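Local coordinates for protein FI20010p1 (Drosophila melanogaster, PDB 7CFB) that probably takes part in piRNA-guided gene silencing, using Tudor-type domains to help assemble the piRNA amplification complex, at residues Ser72-Ile76 against Leu152-Ala156; Ile108-Thr113 against Ala125-Phe130. All coordinates share one frame; numbering follows the deposited sequence.

Overall arrangement
Interaction 2 is nested within the chain loop closed by interaction 1, and their centres lie about 11 Å apart inside one extended Tudor unit. Interaction 2 joins two neighbouring strands of the six-stranded antiparallel sheet; interaction 1 packs helix 74-80 against the loop leading to strand 157-161 of the second sheet. R111 links them: its NH1 probably donates to L152 O (2.9 Å), and its NH2 probably donates to P153 O (3.0 Å). I76 of interaction 1 also packs on D129 of interaction 2, its CG2 3.4 Å from D129 OD2. The structure is of the apo form, so these contacts describe the framework of the domain without a bound ligand.

Interaction 1 (Ser72-Ile76 against Leu152-Ala156); sequences SSDRI and LPAQA
I76 and L152 meet where the start of helix 74-80 comes up against the irregular loop 152-156, with the backbones held well apart: the closest CA atoms, of S73 and L152, are 7.2 Å from each other. This is helix-on-loop packing within an extended Tudor domain, and the loop runs from helix 147-150 to strand 157-161. The main apolar contact is between branched side chains that slide past each other in opposite directions. L152 CD1 rests 3.8 Å from I76 CG1, and I76 CD1 reaches on to L152 CB at 3.9 Å. I76 can do this because CG1 stands anti to its carbonyl carbon (chi1 -56°), which sends the longer branch to the loop. The other methyl of L152, CD2, lies 3.9 Å from S72 O. R75 adds little more than its CB beside L152, as its guanidinium turns away to a salt bridge with D148. Although S73 occupies the N-cap position, its hydroxyl makes no capping bond and is taken up by D70 O. S73 CB meets the amide of Q155, almost equidistant from CD, OE1 and NE2. The Q155 chain is bent at chi2 (-62°), folding the amide back toward its own loop. There OE1 accepts a hydrogen bond from W69 N, fixing which way round the amide sits, and NE2 makes a weak bond of 3.3 Å to P153 O, with an N-H...O angle of 151°. The end of the I76 side chain lies beside this amide, CD1 standing 4.2 Å from Q155 NE2.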
loop_
_atom_site.group_PDB
_atom_site.type_symbol
_atom_site.label_atom_id
_atom_site.label_comp_id
_atom_site.label_asym_id
_atom_site.label_seq_id
_atom_site.Cartn_x
_atom_site.Cartn_y
_atom_site.Cartn_z
ATOM N N SER A 72 -16.389 0.283 1.252
ATOM C CA SER A 72 -16.181 0.120 -0.208
ATOM C C SER A 72 -14.878 -0.620 -0.553
ATOM O O SER A 72 -14.789 -1.116 -1.641
ATOM C CB SER A 72 -16.294 1.424 -0.920
ATOM O OG SER A 72 -15.179 2.246 -0.693
ATOM N N SER A 73 -13.909 -0.662 0.357
ATOM C CA SER A 73 -12.616 -1.374 0.229
ATOM C C SER A 73 -12.738 -2.816 0.743
ATOM O O SER A 73 -11.743 -3.506 0.754
ATOM C CB SER A 73 -11.549 -0.634 0.975
ATOM O OG SER A 73 -11.686 -0.791 2.358
ATOM N N ASP A 74 -13.944 -3.276 1.050
ATOM C CA ASP A 74 -14.135 -4.602 1.682
ATOM C C ASP A 74 -13.506 -5.728 0.857
ATOM O O ASP A 74 -12.893 -6.571 1.465
ATOM C CB ASP A 74 -15.613 -4.877 1.954
ATOM C CG ASP A 74 -15.848 -6.110 2.798
ATOM O OD1 ASP A 74 -15.678 -6.018 3.995
ATOM O OD2 ASP A 74 -16.152 -7.159 2.228
ATOM N N ARG A 75 -13.592 -5.691 -0.457
ATOM C CA ARG A 75 -13.005 -6.782 -1.272
ATOM C C ARG A 75 -11.484 -6.847 -1.078
ATOM O O ARG A 75 -10.969 -7.940 -1.089
ATOM C CB ARG A 75 -13.440 -6.681 -2.725
ATOM C CG ARG A 75 -14.932 -6.880 -2.913
ATOM C CD ARG A 75 -15.288 -8.302 -3.254
ATOM N NE ARG A 75 -14.940 -8.655 -4.598
ATOM C CZ ARG A 75 -14.941 -9.884 -5.039
ATOM N NH1 ARG A 75 -15.246 -10.854 -4.212
ATOM N NH2 ARG A 75 -14.639 -10.146 -6.286
ATOM N N ILE A 76 -10.817 -5.699 -0.968
ATOM C CA ILE A 76 -9.349 -5.672 -0.739
ATOM C C ILE A 76 -9.083 -6.307 0.618
ATOM O O ILE A 76 -8.204 -7.114 0.705
ATOM C CB ILE A 76 -8.791 -4.245 -0.794
ATOM C CG1 ILE A 76 -9.118 -3.539 -2.108
ATOM C CG2 ILE A 76 -7.309 -4.248 -0.477
ATOM C CD1 ILE A 76 -9.048 -2.047 -2.015
ATOM N N LEU A 152 -10.329 -1.052 -7.839
ATOM C CA LEU A 152 -10.602 -0.240 -6.634
ATOM C C LEU A 152 -9.499 0.794 -6.383
ATOM O O LEU A 152 -8.370 0.515 -6.656
ATOM C CB LEU A 152 -10.804 -1.163 -5.441
ATOM C CG LEU A 152 -12.140 -1.889 -5.427
ATOM C CD1 LEU A 152 -12.142 -2.961 -4.363
ATOM C CD2 LEU A 152 -13.282 -0.920 -5.209
ATOM N N PRO A 153 -9.803 1.979 -5.830
ATOM C CA PRO A 153 -8.791 2.997 -5.578
ATOM C C PRO A 153 -7.706 2.593 -4.567
ATOM O O PRO A 153 -7.972 1.901 -3.657
ATOM C CB PRO A 153 -9.586 4.157 -4.984
ATOM C CG PRO A 153 -10.985 3.911 -5.435
ATOM C CD PRO A 153 -11.128 2.410 -5.451
ATOM N N ALA A 154 -6.496 3.067 -4.797
ATOM C CA ALA A 154 -5.385 2.785 -3.881
ATOM C C ALA A 154 -5.758 3.403 -2.549
ATOM O O ALA A 154 -6.135 4.528 -2.532
ATOM C CB ALA A 154 -4.120 3.388 -4.423
ATOM N N GLN A 155 -5.646 2.639 -1.492
ATOM C CA GLN A 155 -5.979 3.107 -0.136
ATOM C C GLN A 155 -5.002 4.171 0.364
ATOM O O GLN A 155 -5.431 5.062 1.045
ATOM C CB GLN A 155 -6.090 1.916 0.808
ATOM C CG GLN A 155 -7.244 1.001 0.438
ATOM C CD GLN A 155 -8.548 1.741 0.535
ATOM O OE1 GLN A 155 -8.948 2.156 1.592
ATOM N NE2 GLN A 155 -9.211 1.921 -0.578
ATOM N N ALA A 156 -3.728 4.035 0.034
ATOM C CA ALA A 156 -2.709 4.918 0.632
ATOM C C ALA A 156 -2.629 6.285 -0.042
ATOM O O ALA A 156 -2.226 6.363 -1.165
ATOM C CB ALA A 156 -1.388 4.218 0.682
#

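Interaction 2 (Ile108-Thr113 against Ala125-Phe130); sequences IITRIT and AYLIDF
R111 and D129 form a side-on salt bridge, the central feature of this contact between strand 108-117 and the end of strand 123-127 in the Tudor domain's antiparallel sheet. R111 NE donates to D129 OD2 at 2.9 Å with an almost straight N-H...O angle of 175°, and NH2 reaches D129 OD1 at 2.9 Å. Each oxygen uses its syn lone pair, and the guanidinium and carboxylate planes are only 16° apart. A bend at chi3 (-65°) swings the guanidinium round to the acid. I128 lies over one guanidinium face, its CD1 3.6 Å from R111 CZ. T113 carries the backbone pairing: in a hydrogen-bonded pair with Y126, T113 N donates to Y126 O (3.1 Å) and Y126 N to T113 O (2.9 Å). Its methyl CG2 packs 3.9 Å from I128 CG2, while its hydroxyl turns to D97 O. After L127 the segment 125-130 leaves the strand, and two waters fill in: water 1 bridges R111 O and D129 N, and water 2 accepts from R111 N and donates to D129 OD2. T110 OG1 sits over one face of the F130 ring, 3.3 Å from CZ. A leucine in place of R111 would probably leave the buried carboxylate of D129 without its countercharge and the loop carbonyls of L152 and P153 without their donors. With Q155 N also reaching D129 OD1, the acid is held by several donors, which is likely to keep it ionised and the ion pair stable although the contact is buried.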
loop_
_atom_site.group_PDB
_atom_site.type_symbol
_atom_site.label_atom_id
_atom_site.label_comp_id
_atom_site.label_asym_id
_atom_site.label_seq_id
_atom_site.Cartn_x
_atom_site.Cartn_y
_atom_site.Cartn_z
ATOM N N ILE A 108 -0.420 -12.726 4.554
ATOM C CA ILE A 108 -1.376 -11.706 4.037
ATOM C C ILE A 108 -1.101 -11.488 2.556
ATOM O O ILE A 108 -0.035 -11.798 2.116
ATOM C CB ILE A 108 -1.358 -10.390 4.820
ATOM C CG1 ILE A 108 -0.138 -9.536 4.502
ATOM C CG2 ILE A 108 -1.540 -10.611 6.300
ATOM C CD1 ILE A 108 -0.367 -8.086 4.744
ATOM N N ILE A 109 -2.103 -11.054 1.815
ATOM C CA ILE A 109 -1.929 -10.797 0.366
ATOM C C ILE A 109 -2.289 -9.336 0.103
ATOM O O ILE A 109 -3.413 -8.948 0.363
ATOM C CB ILE A 109 -2.762 -11.780 -0.454
ATOM C CG1 ILE A 109 -2.272 -13.215 -0.270
ATOM C CG2 ILE A 109 -2.803 -11.370 -1.899
ATOM C CD1 ILE A 109 -3.061 -14.211 -1.051
ATOM N N THR A 110 -1.359 -8.593 -0.474
ATOM C CA THR A 110 -1.569 -7.144 -0.677
ATOM C C THR A 110 -1.452 -6.756 -2.150
ATOM O O THR A 110 -0.754 -7.426 -2.858
ATOM C CB THR A 110 -0.582 -6.374 0.190
ATOM O OG1 THR A 110 -1.021 -5.034 0.357
ATOM C CG2 THR A 110 0.822 -6.413 -0.353
ATOM N N ARG A 111 -2.110 -5.663 -2.528
ATOM C CA ARG A 111 -2.113 -5.134 -3.914
ATOM C C ARG A 111 -0.759 -4.498 -4.199
ATOM O O ARG A 111 -0.231 -3.869 -3.337
ATOM C CB ARG A 111 -3.313 -4.226 -4.187
ATOM C CG ARG A 111 -4.657 -4.874 -3.921
ATOM C CD ARG A 111 -5.782 -4.162 -4.617
ATOM N NE ARG A 111 -5.930 -2.838 -4.072
ATOM C CZ ARG A 111 -6.544 -1.846 -4.658
ATOM N NH1 ARG A 111 -7.097 -1.998 -5.833
ATOM N NH2 ARG A 111 -6.585 -0.687 -4.066
ATOM N N ILE A 112 -0.270 -4.695 -5.399
ATOM C CA ILE A 112 1.084 -4.258 -5.792
ATOM C C ILE A 112 1.084 -3.873 -7.263
ATOM O O ILE A 112 0.267 -4.368 -7.994
ATOM C CB ILE A 112 2.050 -5.430 -5.529
ATOM C CG1 ILE A 112 3.528 -5.062 -5.671
ATOM C CG2 ILE A 112 1.664 -6.659 -6.325
ATOM C CD1 ILE A 112 4.483 -6.186 -5.500
ATOM N N THR A 113 2.001 -3.004 -7.632
ATOM C CA THR A 113 2.254 -2.675 -9.036
ATOM C C THR A 113 3.774 -2.616 -9.240
ATOM O O THR A 113 4.447 -2.200 -8.335
ATOM C CB THR A 113 1.534 -1.394 -9.440
ATOM O OG1 THR A 113 1.795 -1.321 -10.829
ATOM C CG2 THR A 113 2.046 -0.169 -8.725
ATOM N N ALA A 125 8.869 -1.909 -6.902
ATOM C CA ALA A 125 7.424 -2.152 -6.798
ATOM C C ALA A 125 6.794 -1.251 -5.746
ATOM O O ALA A 125 7.468 -0.856 -4.836
ATOM C CB ALA A 125 7.196 -3.598 -6.475
ATOM N N TYR A 126 5.514 -0.984 -5.904
ATOM C CA TYR A 126 4.771 -0.127 -4.964
ATOM C C TYR A 126 3.575 -0.875 -4.372
ATOM O O TYR A 126 2.783 -1.392 -5.076
ATOM C CB TYR A 126 4.354 1.150 -5.683
ATOM C CG TYR A 126 3.601 2.150 -4.854
ATOM C CD1 TYR A 126 4.100 2.581 -3.649
ATOM C CD2 TYR A 126 2.396 2.660 -5.269
ATOM C CE1 TYR A 126 3.442 3.511 -2.882
ATOM C CE2 TYR A 126 1.706 3.571 -4.500
ATOM C CZ TYR A 126 2.233 4.006 -3.304
ATOM O OH TYR A 126 1.598 4.904 -2.529
ATOM N N LEU A 127 3.482 -0.857 -3.062
ATOM C CA LEU A 127 2.339 -1.460 -2.352
ATOM C C LEU A 127 1.307 -0.342 -2.240
ATOM O O LEU A 127 1.375 0.436 -1.334
ATOM C CB LEU A 127 2.825 -1.983 -1.002
ATOM C CG LEU A 127 3.964 -2.989 -1.060
ATOM C CD1 LEU A 127 4.100 -3.720 0.238
ATOM C CD2 LEU A 127 3.751 -3.982 -2.167
ATOM N N ILE A 128 0.358 -0.351 -3.162
ATOM C CA ILE A 128 -0.628 0.748 -3.357
ATOM C C ILE A 128 -1.473 0.989 -2.108
ATOM O O ILE A 128 -1.861 2.098 -1.910
ATOM C CB ILE A 128 -1.442 0.576 -4.653
ATOM C CG1 ILE A 128 -2.470 -0.548 -4.570
ATOM C CG2 ILE A 128 -0.533 0.429 -5.851
ATOM C CD1 ILE A 128 -3.351 -0.665 -5.761
ATOM N N ASP A 129 -1.816 -0.048 -1.369
ATOM C CA ASP A 129 -2.665 0.110 -0.168
ATOM C C ASP A 129 -1.866 0.517 1.068
ATOM O O ASP A 129 -2.491 1.012 1.968
ATOM C CB ASP A 129 -3.588 -1.093 0.010
ATOM C CG ASP A 129 -4.470 -1.324 -1.195
ATOM O OD1 ASP A 129 -4.872 -0.366 -1.781
ATOM O OD2 ASP A 129 -4.670 -2.440 -1.546
ATOM N N PHE A 130 -0.558 0.264 1.097
ATOM C CA PHE A 130 0.295 0.590 2.271
ATOM C C PHE A 130 1.175 1.825 2.063
ATOM O O PHE A 130 1.684 2.318 3.020
ATOM C CB PHE A 130 1.218 -0.569 2.623
ATOM C CG PHE A 130 0.556 -1.878 2.945
ATOM C CD1 PHE A 130 -0.802 -1.965 3.165
ATOM C CD2 PHE A 130 1.299 -3.038 3.021
ATOM C CE1 PHE A 130 -1.401 -3.179 3.441
ATOM C CE2 PHE A 130 0.704 -4.249 3.323
ATOM C CZ PHE A 130 -0.647 -4.314 3.537
HETATM O O HOH W 1 -0.617 -2.612 -0.936
HETATM O O HOH W 2 -3.765 -4.611 -0.211
#